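Local coordinates for integral membrane indolylacetylinositol arabinosyltransferase EmbC (Mycolicibacterium smegmatis, PDB 7BVE), which probably transfers arabinose during polymerisation of cell-wall arabinan and binds the antituberculosis drug ethambutol, at residues A[411-423]-A[462-474]. Sequence-based numbering, arbitrary orientation.
Sequences VAVAIIIGALTLF and IAAAGTVTIFLIF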
# COMPACT_ATOMS: atom_id res chain seq x y z
N VAL A 411 -15.00 6.93 -41.15
CA VAL A 411 -15.00 7.72 -39.92
C VAL A 411 -16.31 7.52 -39.15
O VAL A 411 -16.31 7.41 -37.92
CB VAL A 411 -14.73 9.20 -40.25
CG1 VAL A 411 -14.77 10.05 -39.01
CG2 VAL A 411 -13.38 9.34 -40.94
N ALA A 412 -17.43 7.43 -39.87
CA ALA A 412 -18.70 7.17 -39.21
C ALA A 412 -18.76 5.75 -38.65
O ALA A 412 -19.32 5.52 -37.56
CB ALA A 412 -19.85 7.40 -40.18
N VAL A 413 -18.17 4.79 -39.36
CA VAL A 413 -18.07 3.42 -38.87
C VAL A 413 -17.19 3.36 -37.62
O VAL A 413 -17.48 2.63 -36.67
CB VAL A 413 -17.56 2.49 -39.99
CG1 VAL A 413 -17.22 1.12 -39.48
CG2 VAL A 413 -18.63 2.35 -41.04
N ALA A 414 -16.13 4.18 -37.58
CA ALA A 414 -15.29 4.25 -36.40
C ALA A 414 -16.02 4.86 -35.21
O ALA A 414 -15.79 4.46 -34.07
CB ALA A 414 -14.04 5.05 -36.70
N ILE A 415 -16.92 5.82 -35.47
CA ILE A 415 -17.75 6.37 -34.39
C ILE A 415 -18.69 5.31 -33.84
O ILE A 415 -18.87 5.20 -32.61
CB ILE A 415 -18.50 7.62 -34.89
CG1 ILE A 415 -17.53 8.76 -35.15
CG2 ILE A 415 -19.53 8.09 -33.89
CD1 ILE A 415 -18.16 9.93 -35.83
N ILE A 416 -19.28 4.49 -34.72
CA ILE A 416 -20.16 3.41 -34.28
C ILE A 416 -19.40 2.38 -33.44
O ILE A 416 -19.86 1.98 -32.37
CB ILE A 416 -20.86 2.75 -35.49
CG1 ILE A 416 -21.84 3.72 -36.12
CG2 ILE A 416 -21.57 1.48 -35.09
CD1 ILE A 416 -22.41 3.22 -37.41
N ILE A 417 -18.22 1.97 -33.90
CA ILE A 417 -17.43 0.97 -33.18
C ILE A 417 -16.92 1.51 -31.85
O ILE A 417 -16.91 0.81 -30.84
CB ILE A 417 -16.28 0.46 -34.08
CG1 ILE A 417 -16.84 -0.28 -35.29
CG2 ILE A 417 -15.37 -0.48 -33.34
CD1 ILE A 417 -15.80 -0.61 -36.31
N GLY A 418 -16.53 2.79 -31.82
CA GLY A 418 -16.04 3.37 -30.58
C GLY A 418 -17.14 3.55 -29.54
O GLY A 418 -16.92 3.30 -28.35
N ALA A 419 -18.33 3.95 -29.98
CA ALA A 419 -19.45 4.05 -29.06
C ALA A 419 -19.93 2.67 -28.63
O ALA A 419 -20.50 2.50 -27.55
CB ALA A 419 -20.59 4.83 -29.70
N LEU A 420 -19.70 1.66 -29.47
CA LEU A 420 -20.12 0.31 -29.14
C LEU A 420 -19.20 -0.31 -28.09
O LEU A 420 -19.66 -1.00 -27.18
CB LEU A 420 -20.13 -0.54 -30.41
CG LEU A 420 -20.82 -1.89 -30.39
CD1 LEU A 420 -22.29 -1.67 -30.22
CD2 LEU A 420 -20.54 -2.61 -31.68
N THR A 421 -17.89 -0.07 -28.21
CA THR A 421 -16.96 -0.58 -27.21
C THR A 421 -16.81 0.34 -26.01
O THR A 421 -16.12 -0.02 -25.05
CB THR A 421 -15.57 -0.82 -27.81
OG1 THR A 421 -14.98 0.43 -28.18
CG2 THR A 421 -15.68 -1.69 -29.02
N LEU A 422 -17.42 1.52 -26.05
CA LEU A 422 -17.45 2.36 -24.86
C LEU A 422 -18.36 1.78 -23.79
O LEU A 422 -18.14 2.01 -22.59
CB LEU A 422 -17.88 3.77 -25.23
CG LEU A 422 -17.87 4.88 -24.19
CD1 LEU A 422 -16.45 5.18 -23.76
CD2 LEU A 422 -18.52 6.12 -24.75
N PHE A 423 -19.38 1.02 -24.19
CA PHE A 423 -20.37 0.48 -23.27
C PHE A 423 -20.25 -1.03 -23.10
O PHE A 423 -21.24 -1.70 -22.81
CB PHE A 423 -21.78 0.85 -23.72
CG PHE A 423 -22.07 2.30 -23.62
CD1 PHE A 423 -22.37 2.87 -22.40
CD2 PHE A 423 -22.04 3.11 -24.74
CE1 PHE A 423 -22.63 4.21 -22.29
CE2 PHE A 423 -22.30 4.45 -24.64
CZ PHE A 423 -22.60 5.00 -23.42
N ILE A 462 -23.29 11.75 -39.32
CA ILE A 462 -22.35 11.65 -38.20
C ILE A 462 -23.11 11.64 -36.88
O ILE A 462 -22.81 10.84 -35.98
CB ILE A 462 -21.33 12.80 -38.26
CG1 ILE A 462 -20.55 12.74 -39.58
CG2 ILE A 462 -20.38 12.75 -37.09
CD1 ILE A 462 -19.77 11.48 -39.77
N ALA A 463 -24.13 12.48 -36.76
CA ALA A 463 -24.94 12.50 -35.54
C ALA A 463 -25.78 11.24 -35.40
O ALA A 463 -25.93 10.71 -34.29
CB ALA A 463 -25.83 13.74 -35.53
N ALA A 464 -26.33 10.73 -36.51
CA ALA A 464 -27.11 9.50 -36.46
C ALA A 464 -26.25 8.30 -36.06
O ALA A 464 -26.65 7.47 -35.23
CB ALA A 464 -27.78 9.25 -37.80
N ALA A 465 -25.04 8.21 -36.63
CA ALA A 465 -24.12 7.14 -36.26
C ALA A 465 -23.63 7.29 -34.83
O ALA A 465 -23.35 6.28 -34.17
CB ALA A 465 -22.94 7.13 -37.22
N GLY A 466 -23.53 8.52 -34.34
CA GLY A 466 -23.14 8.70 -32.95
C GLY A 466 -24.22 8.31 -31.97
O GLY A 466 -23.93 7.81 -30.88
N THR A 467 -25.49 8.51 -32.33
CA THR A 467 -26.58 8.22 -31.41
C THR A 467 -27.25 6.87 -31.64
O THR A 467 -28.26 6.59 -30.98
CB THR A 467 -27.64 9.31 -31.47
OG1 THR A 467 -28.23 9.34 -32.77
CG2 THR A 467 -27.04 10.67 -31.16
N VAL A 468 -26.76 6.04 -32.56
CA VAL A 468 -27.35 4.72 -32.77
C VAL A 468 -27.21 3.78 -31.57
O VAL A 468 -27.96 2.80 -31.47
CB VAL A 468 -26.75 4.09 -34.05
CG1 VAL A 468 -25.35 3.57 -33.81
CG2 VAL A 468 -27.65 3.01 -34.64
N THR A 469 -26.30 4.05 -30.63
CA THR A 469 -26.05 3.12 -29.53
C THR A 469 -27.10 3.23 -28.43
O THR A 469 -27.27 2.28 -27.64
CB THR A 469 -24.63 3.38 -29.00
OG1 THR A 469 -23.74 3.48 -30.11
CG2 THR A 469 -24.13 2.22 -28.15
N ILE A 470 -27.85 4.34 -28.38
CA ILE A 470 -28.90 4.53 -27.39
C ILE A 470 -30.03 3.52 -27.59
O ILE A 470 -30.68 3.11 -26.62
CB ILE A 470 -29.37 6.00 -27.46
CG1 ILE A 470 -28.22 6.92 -27.08
CG2 ILE A 470 -30.52 6.29 -26.53
CD1 ILE A 470 -28.50 8.37 -27.31
N PHE A 471 -30.24 3.06 -28.82
CA PHE A 471 -31.19 1.98 -29.06
C PHE A 471 -30.73 0.66 -28.47
O PHE A 471 -31.56 -0.23 -28.25
CB PHE A 471 -31.41 1.77 -30.56
CG PHE A 471 -32.00 2.95 -31.25
CD1 PHE A 471 -33.34 3.25 -31.10
CD2 PHE A 471 -31.23 3.74 -32.08
CE1 PHE A 471 -33.89 4.32 -31.75
CE2 PHE A 471 -31.78 4.81 -32.73
CZ PHE A 471 -33.11 5.10 -32.56
N LEU A 472 -29.43 0.49 -28.24
CA LEU A 472 -28.92 -0.74 -27.66
C LEU A 472 -28.85 -0.67 -26.15
O LEU A 472 -29.05 -1.67 -25.46
CB LEU A 472 -27.53 -1.05 -28.23
CG LEU A 472 -26.88 -2.38 -27.86
CD1 LEU A 472 -27.67 -3.55 -28.42
CD2 LEU A 472 -25.45 -2.43 -28.34
N ILE A 473 -28.56 0.51 -25.61
CA ILE A 473 -28.49 0.67 -24.16
C ILE A 473 -29.89 0.62 -23.55
O ILE A 473 -30.13 -0.09 -22.57
CB ILE A 473 -27.79 1.99 -23.80
CG1 ILE A 473 -26.36 1.99 -24.32
CG2 ILE A 473 -27.77 2.21 -22.32
CD1 ILE A 473 -25.73 3.33 -24.23
N PHE A 474 -30.83 1.36 -24.13
CA PHE A 474 -32.16 1.53 -23.56
C PHE A 474 -33.20 0.68 -24.25
O PHE A 474 -34.33 1.11 -24.43
CB PHE A 474 -32.57 2.99 -23.61
CG PHE A 474 -31.80 3.87 -22.68
CD1 PHE A 474 -32.12 3.93 -21.34
CD2 PHE A 474 -30.76 4.65 -23.16
CE1 PHE A 474 -31.41 4.74 -20.49
CE2 PHE A 474 -30.05 5.45 -22.31
CZ PHE A 474 -30.38 5.50 -20.97
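With CG of Phe423 (chi1 -68°) and CG1 of Ile473 (chi1 -62°) both anti to their carbonyl carbons, the Phe423 ring and the Ile473 side chain meet at about a right angle, a CH-pi contact between the residue just beyond helix 411-422 and the short helix 470-473, in two predicted transmembrane segments of this GT-C-type membrane domain. Helices 411-422 and 462-467 run nearly parallel, their axes 8.4 Å apart and inclined by 21°. Ala412, Ala465 and Gly466 line the contact, consistent with the close spacing of the axes. The methyl of Ala465 lies against Ile416, whose CG1 is 3.7 Å from Ala465 CB, while Ile415 lays CG2 over the backbone of Gly466, 3.8 Å from its CA. The Ile415 and Ile462 side chains cross at about a right angle, Ile415 CD1 meeting Ile462 CG2 at 3.8 Å. Ile462 in turn sends CD1 to Ala412 CB.

Beyond Gly466 the second segment passes through a type I turn from Thr467 to Ile470 before helix 470-473, and Thr469 turns OG1 toward the Ala419 methyl, while its CG2 lies obliquely to the Phe423 ring. No hydrogen bond joins the two segments, and the contact is chiefly apolar packing. Leu231 of helix 214-238 touches both Ile416 and Ala465, packing a third helix against the pair. Farther along, Leu420 CD1 meets Leu472 CD2. At the Phe423 ring, Ile473 CD1 sits 3.5 Å from the centroid, only 6° off the ring normal.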